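Local coordinates for protein aeromonas extracellular serine protease (Aeromonas sobria, PDB 3HJR) that cleaves host plasma proteins after paired basic residues as a calcium-binding, kexin-like serine protease and probable virulence factor, at residues T463-T468 with Q544-L549; V472-V477 with L534-Y539. All blocks are in the same frame, centred on the assembly; numbering follows the deposited sequence.

Both interactions are antiparallel strand pairings in the P-domain, one in each of two facing sheets, and their centres are about 13 Å apart. The chain crosses between the sheets twice: strand 460-466 of interaction 1 is followed by strand 472-482 of interaction 2, and strand 527-535 of interaction 2 by strand 545-553 of interaction 1. Trp547 bridges them, with CH2 3.9 Å from Val475 CG1 and CZ3 3.9 Å from Phe538 CD2, the latter an edge-to-face ring pair. Leu549 CD1 adds a contact 4.1 Å from Val477 CG1. Both lie away from the catalytic and calcium sites; interaction 2 adjoins the subtilisin domain.

Interaction 1. Residues T463-T468 with Q544-L549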
loop_
_atom_site.group_PDB
_atom_site.type_symbol
_atom_site.label_atom_id
_atom_site.label_comp_id
_atom_site.label_asym_id
_atom_site.label_seq_id
_atom_site.Cartn_x
_atom_site.Cartn_y
_atom_site.Cartn_z
ATOM N N THR A 463 7.878 -8.601 -27.204
ATOM C CA THR A 463 6.473 -8.937 -27.255
ATOM C C THR A 463 6.206 -10.409 -27.029
ATOM O O THR A 463 7.065 -11.269 -27.234
ATOM C CB THR A 463 5.856 -8.531 -28.601
ATOM O OG1 THR A 463 6.492 -9.224 -29.701
ATOM C CG2 THR A 463 6.057 -7.020 -28.890
ATOM N N THR A 464 4.985 -10.684 -26.616
ATOM C CA THR A 464 4.473 -12.047 -26.524
ATOM C C THR A 464 2.970 -12.057 -26.729
ATOM O O THR A 464 2.282 -11.162 -26.257
ATOM C CB THR A 464 4.837 -12.724 -25.164
ATOM O OG1 THR A 464 4.467 -14.114 -25.190
ATOM C CG2 THR A 464 4.057 -12.113 -24.006
ATOM N N ARG A 465 2.467 -13.074 -27.415
ATOM C CA ARG A 465 1.039 -13.168 -27.691
ATOM C C ARG A 465 0.387 -14.099 -26.737
ATOM O O ARG A 465 0.793 -15.250 -26.612
ATOM C CB ARG A 465 0.743 -13.630 -29.121
ATOM C CG ARG A 465 -0.721 -13.427 -29.526
ATOM C CD ARG A 465 -1.001 -13.588 -31.011
ATOM N NE ARG A 465 -2.434 -13.454 -31.281
ATOM C CZ ARG A 465 -3.305 -14.432 -31.205
ATOM N NH1 ARG A 465 -4.591 -14.193 -31.484
ATOM N NH2 ARG A 465 -2.925 -15.660 -30.848
ATOM N N ILE A 466 -0.638 -13.587 -26.074
ATOM C CA ILE A 466 -1.542 -14.408 -25.281
ATOM C C ILE A 466 -2.647 -14.897 -26.215
ATOM O O ILE A 466 -3.406 -14.097 -26.771
ATOM C CB ILE A 466 -2.122 -13.566 -24.114
ATOM C CG1 ILE A 466 -1.023 -13.227 -23.069
ATOM C CG2 ILE A 466 -3.285 -14.297 -23.419
ATOM C CD1 ILE A 466 -0.529 -14.427 -22.283
ATOM N N ALA A 467 -2.715 -16.202 -26.402
ATOM C CA ALA A 467 -3.719 -16.824 -27.284
ATOM C C ALA A 467 -5.084 -17.013 -26.632
ATOM O O ALA A 467 -6.103 -17.098 -27.333
ATOM C CB ALA A 467 -3.203 -18.179 -27.788
ATOM N N THR A 468 -5.096 -17.097 -25.307
ATOM C CA THR A 468 -6.287 -17.534 -24.573
ATOM C C THR A 468 -7.226 -16.353 -24.397
ATOM O O THR A 468 -6.785 -15.276 -23.985
ATOM C CB THR A 468 -5.881 -18.063 -23.179
ATOM O OG1 THR A 468 -4.912 -19.099 -23.295
ATOM C CG2 THR A 468 -7.055 -18.719 -22.457
ATOM N N GLN A 544 -6.488 -11.441 -24.906
ATOM C CA GLN A 544 -6.020 -12.095 -26.122
ATOM C C GLN A 544 -5.366 -11.098 -27.028
ATOM O O GLN A 544 -5.913 -10.030 -27.255
ATOM C CB GLN A 544 -7.186 -12.762 -26.859
ATOM C CG GLN A 544 -6.783 -13.605 -28.016
ATOM C CD GLN A 544 -7.979 -14.164 -28.710
ATOM O OE1 GLN A 544 -8.765 -13.407 -29.283
ATOM N NE2 GLN A 544 -8.133 -15.469 -28.666
ATOM N N GLY A 545 -4.174 -11.434 -27.523
ATOM C CA GLY A 545 -3.411 -10.521 -28.347
ATOM C C GLY A 545 -1.996 -10.321 -27.858
ATOM O O GLY A 545 -1.537 -10.952 -26.929
ATOM N N THR A 546 -1.313 -9.385 -28.489
ATOM C CA THR A 546 0.078 -9.144 -28.220
ATOM C C THR A 546 0.262 -8.123 -27.119
ATOM O O THR A 546 -0.257 -6.985 -27.209
ATOM C CB THR A 546 0.779 -8.722 -29.505
ATOM O OG1 THR A 546 0.823 -9.837 -30.405
ATOM C CG2 THR A 546 2.227 -8.365 -29.254
ATOM N N TRP A 547 0.992 -8.544 -26.091
ATOM C CA TRP A 547 1.439 -7.662 -25.005
ATOM C C TRP A 547 2.897 -7.252 -25.267
ATOM O O TRP A 547 3.719 -8.063 -25.745
ATOM C CB TRP A 547 1.326 -8.392 -23.666
ATOM C CG TRP A 547 -0.073 -8.682 -23.250
ATOM C CD1 TRP A 547 -0.889 -9.638 -23.753
ATOM C CD2 TRP A 547 -0.827 -7.981 -22.257
ATOM N NE1 TRP A 547 -2.121 -9.576 -23.143
ATOM C CE2 TRP A 547 -2.105 -8.559 -22.224
ATOM C CE3 TRP A 547 -0.559 -6.882 -21.419
ATOM C CZ2 TRP A 547 -3.101 -8.117 -21.362
ATOM C CZ3 TRP A 547 -1.531 -6.448 -20.565
ATOM C CH2 TRP A 547 -2.808 -7.073 -20.537
ATOM N N ARG A 548 3.237 -6.008 -24.927
ATOM C CA ARG A 548 4.548 -5.463 -25.242
ATOM C C ARG A 548 5.214 -4.902 -23.993
ATOM O O ARG A 548 4.646 -4.035 -23.318
ATOM C CB ARG A 548 4.442 -4.338 -26.253
ATOM C CG ARG A 548 3.533 -4.546 -27.448
ATOM C CD ARG A 548 3.371 -3.286 -28.307
ATOM N NE ARG A 548 4.675 -2.753 -28.673
ATOM C CZ ARG A 548 5.380 -3.103 -29.734
ATOM N NH1 ARG A 548 4.922 -3.992 -30.599
ATOM N NH2 ARG A 548 6.562 -2.554 -29.935
ATOM N N LEU A 549 6.419 -5.370 -23.720
ATOM C CA LEU A 549 7.279 -4.762 -22.724
ATOM C C LEU A 549 8.088 -3.714 -23.434
ATOM O O LEU A 549 8.663 -3.975 -24.473
ATOM C CB LEU A 549 8.207 -5.789 -22.088
ATOM C CG LEU A 549 8.989 -5.214 -20.908
ATOM C CD1 LEU A 549 8.077 -5.108 -19.684
ATOM C CD2 LEU A 549 10.215 -6.077 -20.576
HETATM O O HOH W 1 -1.571 -10.238 -31.686
#
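The carbonyl oxygen of Ile466 is held by two donors of the opposite segment: Gly545 N gives a hydrogen bond of 2.9 Å, and Gln544 CA makes a weaker C-H...O contact at 3.4 Å. Ile466 N returns a bond to Gly545 O, and Thr464 and Trp547 form a second reciprocal pair. Where the strand ends, the Gln544 side chain carries the pairing one step further. With CG anti to the backbone N (chi1 -172°) and the chain extended, its NE2 reaches Ala467 O at 2.9 Å; the bond is nearly straight (177°) and stays in the amide plane, but meets the oxygen from above the carbonyl plane.

On the face bearing Thr463, Arg465, Thr546 and Arg548, the methyl CG2 of Thr463 lies over one face of the Arg548 guanidinium, 3.7 Å from NH1, while Arg548 NE is engaged by Glu550. Thr546 CG2 rests against Thr463 CB. A water 2.7 Å from Thr546 OG1 also receives a weak bond from Arg465 NE.

The other face is largely buried: Ile466 CG1 approaches the Trp547 indole obliquely, 3.7 Å from CD1, Trp547 NE1 is satisfied by Ala543 O, and Thr464 OG1 bonds Gln441. Leu590 of strand 583-594 touches Thr464, Ile466 and Trp547 here, with edge strand 460-466 joined to its neighbour 545-553 in one sheet of the P-domain's jelly-roll-like beta sandwich.

Interaction 2. Residues V472-V477 with L534-Y539; sequences VEAVQV and LSNKFY
Two backbone hydrogen bonds join Val475 and Ser535 as an antiparallel hydrogen-bonded pair: Val475 N to Ser535 O, 3.2 Å, and Ser535 N to Val475 O, 3.0 Å. Val475 O also takes a C-H...O contact from Leu534 CA.

Beyond this pair, toward Glu473, the strand pairing stops as 534-539 turns, and waters link the segments. Glu473 O accepts from two of them. One also donates to Ser535 O and accepts from Phe538 N at 2.9 Å; the other donates to Asn536 OD1 at 2.7 Å, and the Asn536 side chain also bonds Ile277. Segment 534-539 forms a type I turn from Asn536 to Tyr539, overlapping an ST turn in which Ser535 OG, anti to its own backbone N (chi1 -178°), accepts from Lys537 N; OG also hydrogen-bonds Ser501 OG. Glu473 and Ala474 face Leu593 of strand 583-594, a classic beta bulge at the corner of the chain.

This corner belongs to the junction of the P-domain with the subtilisin domain: Glu473 forms a salt bridge with Arg359 and also bonds His595, while Tyr539 OH bonds Asp363. The Tyr539 ring presents its edge to Glu473 O, 3.5 Å from CD2.

The remaining contacts are apolar. Val475 CG2 meets the Phe538 ring obliquely, 3.8 Å from CD2, and Val472 CG2 lies alongside Phe538 CB. On the opposite face, Leu534 CD1 reaches Gln476 CG at 3.9 Å and touches Ala474 CB.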
loop_
_atom_site.group_PDB
_atom_site.type_symbol
_atom_site.label_atom_id
_atom_site.label_comp_id
_atom_site.label_asym_id
_atom_site.label_seq_id
_atom_site.Cartn_x
_atom_site.Cartn_y
_atom_site.Cartn_z
ATOM N N VAL A 472 -8.994 -9.635 -18.059
ATOM C CA VAL A 472 -7.891 -9.501 -17.123
ATOM C C VAL A 472 -8.294 -8.872 -15.807
ATOM O O VAL A 472 -9.173 -8.025 -15.754
ATOM C CB VAL A 472 -6.511 -8.995 -17.729
ATOM C CG1 VAL A 472 -6.542 -8.692 -19.172
ATOM C CG2 VAL A 472 -5.734 -8.051 -16.849
ATOM N N GLU A 473 -7.696 -9.412 -14.742
ATOM C CA GLU A 473 -7.705 -8.791 -13.417
ATOM C C GLU A 473 -6.377 -8.065 -13.195
ATOM O O GLU A 473 -6.334 -6.839 -13.073
ATOM C CB GLU A 473 -7.983 -9.842 -12.347
ATOM C CG GLU A 473 -9.430 -10.266 -12.385
ATOM C CD GLU A 473 -9.693 -11.573 -11.697
ATOM O OE1 GLU A 473 -10.395 -12.416 -12.327
ATOM O OE2 GLU A 473 -9.235 -11.772 -10.548
ATOM N N ALA A 474 -5.290 -8.814 -13.208
ATOM C CA ALA A 474 -3.956 -8.257 -12.990
ATOM C C ALA A 474 -2.945 -8.950 -13.897
ATOM O O ALA A 474 -3.151 -10.088 -14.363
ATOM C CB ALA A 474 -3.537 -8.430 -11.538
ATOM N N VAL A 475 -1.830 -8.268 -14.119
ATOM C CA VAL A 475 -0.732 -8.875 -14.839
ATOM C C VAL A 475 0.526 -8.742 -14.036
ATOM O O VAL A 475 0.764 -7.711 -13.403
ATOM C CB VAL A 475 -0.526 -8.223 -16.209
ATOM C CG1 VAL A 475 -1.750 -8.471 -17.109
ATOM C CG2 VAL A 475 -0.255 -6.770 -16.073
ATOM N N GLN A 476 1.321 -9.807 -14.052
ATOM C CA GLN A 476 2.636 -9.831 -13.441
ATOM C C GLN A 476 3.662 -9.932 -14.550
ATOM O O GLN A 476 3.447 -10.584 -15.566
ATOM C CB GLN A 476 2.775 -11.024 -12.499
ATOM C CG GLN A 476 1.934 -10.955 -11.229
ATOM C CD GLN A 476 2.006 -12.252 -10.477
ATOM O OE1 GLN A 476 1.838 -13.332 -11.074
ATOM N NE2 GLN A 476 2.304 -12.181 -9.172
ATOM N N VAL A 477 4.791 -9.276 -14.343
ATOM C CA VAL A 477 5.911 -9.367 -15.240
ATOM C C VAL A 477 7.128 -9.719 -14.370
ATOM O O VAL A 477 7.175 -9.319 -13.208
ATOM C CB VAL A 477 6.019 -8.009 -15.974
ATOM C CG1 VAL A 477 7.382 -7.701 -16.597
ATOM C CG2 VAL A 477 4.895 -7.911 -17.027
ATOM N N LEU A 534 3.824 -5.687 -11.004
ATOM C CA LEU A 534 2.402 -5.980 -11.274
ATOM C C LEU A 534 1.689 -4.698 -11.687
ATOM O O LEU A 534 2.006 -3.621 -11.218
ATOM C CB LEU A 534 1.726 -6.660 -10.055
ATOM C CG LEU A 534 0.205 -6.992 -10.105
ATOM C CD1 LEU A 534 -0.135 -8.246 -9.303
ATOM C CD2 LEU A 534 -0.640 -5.818 -9.553
ATOM N N SER A 535 0.713 -4.818 -12.574
ATOM C CA SER A 535 -0.155 -3.726 -12.914
ATOM C C SER A 535 -1.613 -4.131 -12.767
ATOM O O SER A 535 -2.026 -5.215 -13.234
ATOM C CB SER A 535 0.068 -3.320 -14.352
ATOM O OG SER A 535 -0.748 -2.208 -14.688
ATOM N N ASN A 536 -2.382 -3.217 -12.171
ATOM C CA ASN A 536 -3.834 -3.280 -12.114
ATOM C C ASN A 536 -4.528 -2.451 -13.213
ATOM O O ASN A 536 -5.756 -2.452 -13.297
ATOM C CB ASN A 536 -4.294 -2.774 -10.742
ATOM C CG ASN A 536 -3.898 -3.691 -9.608
ATOM O OD1 ASN A 536 -4.101 -4.911 -9.651
ATOM N ND2 ASN A 536 -3.330 -3.095 -8.535
ATOM N N LYS A 537 -3.746 -1.746 -14.044
ATOM C CA LYS A 537 -4.259 -0.837 -15.043
ATOM C C LYS A 537 -5.218 -1.488 -16.048
ATOM O O LYS A 537 -6.103 -0.797 -16.571
ATOM C CB LYS A 537 -3.071 -0.152 -15.775
ATOM C CG LYS A 537 -3.431 0.682 -16.985
ATOM C CD LYS A 537 -4.338 1.863 -16.622
ATOM C CE LYS A 537 -4.636 2.796 -17.811
ATOM N NZ LYS A 537 -3.387 3.401 -18.445
ATOM N N PHE A 538 -5.091 -2.797 -16.249
ATOM C CA PHE A 538 -5.773 -3.483 -17.344
ATOM C C PHE A 538 -7.063 -4.183 -16.912
ATOM O O PHE A 538 -7.653 -4.961 -17.680
ATOM C CB PHE A 538 -4.807 -4.465 -18.004
ATOM C CG PHE A 538 -3.525 -3.832 -18.423
ATOM C CD1 PHE A 538 -3.497 -2.969 -19.513
ATOM C CD2 PHE A 538 -2.366 -4.019 -17.669
ATOM C CE1 PHE A 538 -2.297 -2.377 -19.907
ATOM C CE2 PHE A 538 -1.178 -3.447 -18.039
ATOM C CZ PHE A 538 -1.136 -2.609 -19.141
ATOM N N TYR A 539 -7.491 -3.918 -15.680
ATOM C CA TYR A 539 -8.652 -4.592 -15.092
ATOM C C TYR A 539 -9.894 -4.473 -15.993
ATOM O O TYR A 539 -10.355 -3.377 -16.270
ATOM C CB TYR A 539 -8.953 -3.945 -13.723
ATOM C CG TYR A 539 -9.904 -4.725 -12.859
ATOM C CD1 TYR A 539 -11.272 -4.498 -12.878
ATOM C CD2 TYR A 539 -9.424 -5.659 -11.999
ATOM C CE1 TYR A 539 -12.141 -5.264 -12.072
ATOM C CE2 TYR A 539 -10.265 -6.418 -11.206
ATOM C CZ TYR A 539 -11.620 -6.202 -11.237
ATOM O OH TYR A 539 -12.441 -6.937 -10.414
HETATM O O HOH W 2 -4.383 -5.211 -14.823
HETATM O O HOH W 3 -6.480 -5.931 -10.321
#